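Ancillary protein 1 (Streptococcus pyogenes, PDB 2XI9) is a pilus-presented adhesin whose internal thioester bond is required for efficient interaction with host cells. Local coordinates at residues Y123-S135 with S167-T179. Numbering follows the deposited sequence.
Sequences YSVEAYNDFEEFS and SPPDSEDGGKTMT
Asn129 and Ser171 pair strand 127-130 with the short parallel strand 170-171, an outermost strand of the mixed sheet in the thioester-domain half of this adhesin fragment; strand 146-149 lines the other edge of 127-130. Asn129 N donates to Pro169 O (2.8 Å), while Asn129 O takes Ser171 N at 2.7 Å. Phe131 N then continues the pairing to Ser171 O, which Gly174 N, closing a type I turn, reaches from the opposite face of the carbonyl.

The tight part lies where the chain doubles back through two glycines against one face of the Tyr128 ring. Gly175 CA sits over the centre of the phenol ring, a CH-pi contact 3.7 Å from the centroid, and Ser171 OG fixes that glycine by accepting from Gly175 N. Tyr128 CG is wedged between its own backbone N and carbonyl carbon (chi1 61°), which lays the ring across the glycine turn; its hydroxyl is bonded to Ser155. Next to it, Asp130 OD1 comes within 3.1 Å of Gly174 CA and also accepts from Glu133 N, forming an Asx motif.

The outer side is looser. Phe131 turns a ring edge to Glu172 O, and a long salt bridge of 3.6 Å links Glu132 OE2 to Lys176 NZ, the two side chains crossing at about a right angle. On the face bearing Asn129 and Asp170, ND2 of the former reaches OD1 of the latter by a bent bond.

At the other end, Glu126 extends its carboxylate toward the start of helix 180-183, where Thr179 is the N-cap. Three waters also contact this carboxylate, two at OE2 and one at OE1, and Thr179 N meets Glu126 OE2 on its syn side in a nearly straight bond of 3.0 Å.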
loop_
_atom_site.group_PDB
_atom_site.type_symbol
_atom_site.label_atom_id
_atom_site.label_comp_id
_atom_site.label_asym_id
_atom_site.label_seq_id
_atom_site.Cartn_x
_atom_site.Cartn_y
_atom_site.Cartn_z
ATOM N N TYR A 123 11.446 -5.131 -0.529
ATOM C CA TYR A 123 11.852 -4.637 0.784
ATOM C C TYR A 123 13.171 -3.883 0.704
ATOM O O TYR A 123 14.103 -4.222 1.391
ATOM C CB TYR A 123 11.947 -5.798 1.782
ATOM C CG TYR A 123 10.727 -6.667 1.721
ATOM C CD1 TYR A 123 9.484 -6.175 2.098
ATOM C CD2 TYR A 123 10.793 -7.955 1.214
ATOM C CE1 TYR A 123 8.346 -6.943 1.987
ATOM C CE2 TYR A 123 9.648 -8.736 1.107
ATOM C CZ TYR A 123 8.444 -8.226 1.505
ATOM O OH TYR A 123 7.327 -9.005 1.390
ATOM N N SER A 124 13.253 -2.910 -0.196
ATOM C CA SER A 124 14.503 -2.223 -0.475
ATOM C C SER A 124 14.369 -0.695 -0.504
ATOM O O SER A 124 15.361 -0.022 -0.749
ATOM C CB SER A 124 15.087 -2.724 -1.815
ATOM O OG SER A 124 14.202 -2.379 -2.876
ATOM N N VAL A 125 13.166 -0.180 -0.268
ATOM C CA VAL A 125 12.869 1.251 -0.297
ATOM C C VAL A 125 12.735 1.774 1.133
ATOM O O VAL A 125 12.203 1.082 2.004
ATOM C CB VAL A 125 11.552 1.521 -1.060
ATOM C CG1 VAL A 125 11.110 2.991 -0.912
ATOM C CG2 VAL A 125 11.692 1.141 -2.496
ATOM N N GLU A 126 13.183 3.001 1.365
ATOM C CA GLU A 126 13.052 3.648 2.678
ATOM C C GLU A 126 11.811 4.523 2.810
ATOM O O GLU A 126 11.445 5.252 1.895
ATOM C CB GLU A 126 14.298 4.475 3.001
ATOM C CG GLU A 126 14.192 5.177 4.346
ATOM C CD GLU A 126 15.477 5.820 4.777
ATOM O OE1 GLU A 126 16.329 6.114 3.913
ATOM O OE2 GLU A 126 15.628 6.032 5.992
ATOM N N ALA A 127 11.140 4.437 3.955
ATOM C CA ALA A 127 10.120 5.410 4.315
ATOM C C ALA A 127 10.498 5.928 5.707
ATOM O O ALA A 127 11.256 5.289 6.425
ATOM C CB ALA A 127 8.722 4.805 4.309
ATOM N N TYR A 128 10.005 7.102 6.055
ATOM C CA TYR A 128 10.397 7.758 7.299
ATOM C C TYR A 128 9.324 8.673 7.821
ATOM O O TYR A 128 8.415 9.076 7.075
ATOM C CB TYR A 128 11.734 8.499 7.167
ATOM C CG TYR A 128 11.723 9.619 6.121
ATOM C CD1 TYR A 128 11.471 10.939 6.494
ATOM C CD2 TYR A 128 11.992 9.357 4.769
ATOM C CE1 TYR A 128 11.442 11.964 5.549
ATOM C CE2 TYR A 128 11.972 10.381 3.813
ATOM C CZ TYR A 128 11.694 11.684 4.221
ATOM O OH TYR A 128 11.682 12.729 3.315
ATOM N N ASN A 129 9.378 8.918 9.139
ATOM C CA ASN A 129 8.556 9.924 9.801
ATOM C C ASN A 129 9.470 11.075 10.152
ATOM O O ASN A 129 10.500 10.912 10.835
ATOM C CB ASN A 129 7.892 9.343 11.060
ATOM C CG ASN A 129 6.968 10.323 11.772
ATOM O OD1 ASN A 129 6.527 11.323 11.217
ATOM N ND2 ASN A 129 6.681 10.024 13.036
ATOM N N ASP A 130 9.116 12.242 9.634
ATOM C CA ASP A 130 9.997 13.374 9.684
ATOM C C ASP A 130 9.861 14.053 11.029
ATOM O O ASP A 130 8.891 14.774 11.278
ATOM C CB ASP A 130 9.662 14.315 8.540
ATOM C CG ASP A 130 10.560 15.541 8.455
ATOM O OD1 ASP A 130 11.295 15.866 9.412
ATOM O OD2 ASP A 130 10.499 16.221 7.380
ATOM N N PHE A 131 10.833 13.811 11.887
ATOM C CA PHE A 131 10.852 14.450 13.195
ATOM C C PHE A 131 11.382 15.885 13.116
ATOM O O PHE A 131 11.210 16.634 14.069
ATOM C CB PHE A 131 11.651 13.608 14.201
ATOM C CG PHE A 131 11.993 14.337 15.471
ATOM C CD1 PHE A 131 13.162 15.086 15.566
ATOM C CD2 PHE A 131 11.136 14.301 16.571
ATOM C CE1 PHE A 131 13.459 15.778 16.713
ATOM C CE2 PHE A 131 11.456 14.992 17.726
ATOM C CZ PHE A 131 12.601 15.720 17.788
ATOM N N GLU A 132 12.039 16.289 12.026
ATOM C CA GLU A 132 12.565 17.669 11.953
ATOM C C GLU A 132 11.440 18.661 11.727
ATOM O O GLU A 132 11.509 19.796 12.158
ATOM C CB GLU A 132 13.603 17.805 10.837
ATOM C CG GLU A 132 14.509 19.000 10.995
ATOM C CD GLU A 132 15.472 19.156 9.819
ATOM O OE1 GLU A 132 14.979 19.388 8.700
ATOM O OE2 GLU A 132 16.707 19.054 10.031
ATOM N N GLU A 133 10.407 18.204 11.043
ATOM C CA GLU A 133 9.275 19.009 10.650
ATOM C C GLU A 133 8.420 19.253 11.903
ATOM O O GLU A 133 7.953 18.327 12.493
ATOM C CB GLU A 133 8.493 18.226 9.583
ATOM C CG GLU A 133 7.380 18.980 8.933
ATOM C CD GLU A 133 6.976 18.507 7.512
ATOM O OE1 GLU A 133 7.374 17.439 6.944
ATOM O OE2 GLU A 133 6.166 19.262 6.949
ATOM N N PHE A 134 8.223 20.487 12.306
ATOM C CA PHE A 134 7.313 20.767 13.402
ATOM C C PHE A 134 6.220 21.681 12.901
ATOM O O PHE A 134 6.507 22.772 12.424
ATOM C CB PHE A 134 8.067 21.450 14.538
ATOM C CG PHE A 134 7.214 21.823 15.706
ATOM C CD1 PHE A 134 6.492 23.017 15.711
ATOM C CD2 PHE A 134 7.186 21.011 16.842
ATOM C CE1 PHE A 134 5.721 23.383 16.807
ATOM C CE2 PHE A 134 6.412 21.370 17.945
ATOM C CZ PHE A 134 5.678 22.549 17.929
ATOM N N SER A 135 4.973 21.252 13.042
ATOM C CA SER A 135 3.854 22.077 12.624
ATOM C C SER A 135 2.594 21.587 13.344
ATOM O O SER A 135 2.324 20.406 13.362
ATOM C CB SER A 135 3.652 21.991 11.105
ATOM O OG SER A 135 2.637 22.886 10.699
ATOM N N SER A 167 4.199 3.528 12.681
ATOM C CA SER A 167 4.587 4.500 11.644
ATOM C C SER A 167 6.024 4.226 11.090
ATOM O O SER A 167 6.815 3.524 11.717
ATOM C CB SER A 167 4.481 5.910 12.220
ATOM O OG SER A 167 5.178 6.017 13.443
ATOM N N PRO A 168 6.341 4.754 9.893
ATOM C CA PRO A 168 7.676 4.543 9.341
ATOM C C PRO A 168 8.737 5.129 10.261
ATOM O O PRO A 168 8.437 6.028 11.012
ATOM C CB PRO A 168 7.620 5.217 7.942
ATOM C CG PRO A 168 6.370 5.817 7.826
ATOM C CD PRO A 168 5.444 5.387 8.927
ATOM N N PRO A 169 9.955 4.571 10.245
ATOM C CA PRO A 169 10.979 4.963 11.174
ATOM C C PRO A 169 11.153 6.457 11.328
ATOM O O PRO A 169 11.199 7.210 10.333
ATOM C CB PRO A 169 12.236 4.303 10.610
ATOM C CG PRO A 169 11.728 3.132 9.839
ATOM C CD PRO A 169 10.396 3.467 9.371
ATOM N N ASP A 170 11.269 6.888 12.592
ATOM C CA ASP A 170 11.509 8.292 12.857
ATOM C C ASP A 170 12.870 8.706 12.292
ATOM O O ASP A 170 13.875 7.990 12.439
ATOM C CB ASP A 170 11.500 8.578 14.361
ATOM C CG ASP A 170 10.122 8.435 14.993
ATOM O OD1 ASP A 170 9.104 8.466 14.295
ATOM O OD2 ASP A 170 10.069 8.284 16.223
ATOM N N SER A 171 12.894 9.883 11.677
ATOM C CA SER A 171 14.100 10.444 11.115
ATOM C C SER A 171 14.305 11.781 11.772
ATOM O O SER A 171 13.551 12.706 11.535
ATOM C CB SER A 171 13.968 10.640 9.610
ATOM O OG SER A 171 15.167 11.225 9.104
ATOM N N GLU A 172 15.330 11.878 12.589
ATOM C CA GLU A 172 15.602 13.117 13.323
ATOM C C GLU A 172 15.933 14.268 12.367
ATOM O O GLU A 172 15.515 15.407 12.594
ATOM C CB GLU A 172 16.721 12.935 14.334
ATOM C CG GLU A 172 16.846 14.170 15.212
ATOM C CD GLU A 172 17.836 14.049 16.349
ATOM O OE1 GLU A 172 18.473 12.983 16.511
ATOM O OE2 GLU A 172 17.970 15.057 17.066
ATOM N N ASP A 173 16.614 13.951 11.267
ATOM C CA ASP A 173 16.980 14.968 10.269
ATOM C C ASP A 173 16.072 15.025 9.026
ATOM O O ASP A 173 16.498 15.451 7.957
ATOM C CB ASP A 173 18.442 14.798 9.868
ATOM C CG ASP A 173 18.741 13.494 9.143
ATOM O OD1 ASP A 173 17.839 12.784 8.658
ATOM O OD2 ASP A 173 19.950 13.215 9.029
ATOM N N GLY A 174 14.826 14.601 9.171
ATOM C CA GLY A 174 13.878 14.675 8.092
ATOM C C GLY A 174 14.243 14.010 6.780
ATOM O O GLY A 174 13.989 14.563 5.704
ATOM N N GLY A 175 14.804 12.810 6.860
ATOM C CA GLY A 175 15.091 12.017 5.682
ATOM C C GLY A 175 16.388 12.327 4.965
ATOM O O GLY A 175 16.671 11.701 3.955
ATOM N N LYS A 176 17.196 13.255 5.485
ATOM C CA LYS A 176 18.457 13.601 4.820
ATOM C C LYS A 176 19.465 12.456 4.888
ATOM O O LYS A 176 20.263 12.278 3.958
ATOM C CB LYS A 176 19.059 14.889 5.385
ATOM C CG LYS A 176 18.188 16.106 5.111
ATOM C CD LYS A 176 18.808 17.386 5.579
ATOM C CE LYS A 176 18.833 17.500 7.078
ATOM N NZ LYS A 176 19.278 18.852 7.516
ATOM N N THR A 177 19.429 11.687 5.976
ATOM C CA THR A 177 20.219 10.469 6.080
ATOM C C THR A 177 19.302 9.279 6.331
ATOM O O THR A 177 18.134 9.439 6.769
ATOM C CB THR A 177 21.332 10.595 7.178
ATOM O OG1 THR A 177 20.736 10.812 8.459
ATOM C CG2 THR A 177 22.254 11.746 6.872
HETATM N N MSE A 178 19.797 8.091 5.988
HETATM C CA MSE A 178 19.031 6.854 6.145
HETATM C C MSE A 178 18.908 6.553 7.626
HETATM O O MSE A 178 19.867 6.720 8.372
HETATM C CB MSE A 178 19.741 5.691 5.458
HETATM C CG MSE A 178 19.698 5.749 3.966
HETATM SE SE MSE A 178 20.979 4.478 3.256
HETATM C CE MSE A 178 20.156 4.391 1.469
ATOM N N THR A 179 17.729 6.133 8.069
ATOM C CA THR A 179 17.595 5.785 9.483
ATOM C C THR A 179 18.329 4.465 9.747
ATOM O O THR A 179 18.549 3.672 8.827
ATOM C CB THR A 179 16.136 5.633 9.895
ATOM O OG1 THR A 179 15.620 4.449 9.285
ATOM C CG2 THR A 179 15.278 6.877 9.481
HETATM O O HOH W 1 13.654 4.684 7.308
HETATM O O HOH W 2 15.639 8.725 6.366
HETATM O O HOH W 3 17.125 8.873 3.629
HETATM O O HOH W 4 14.856 17.975 6.667
#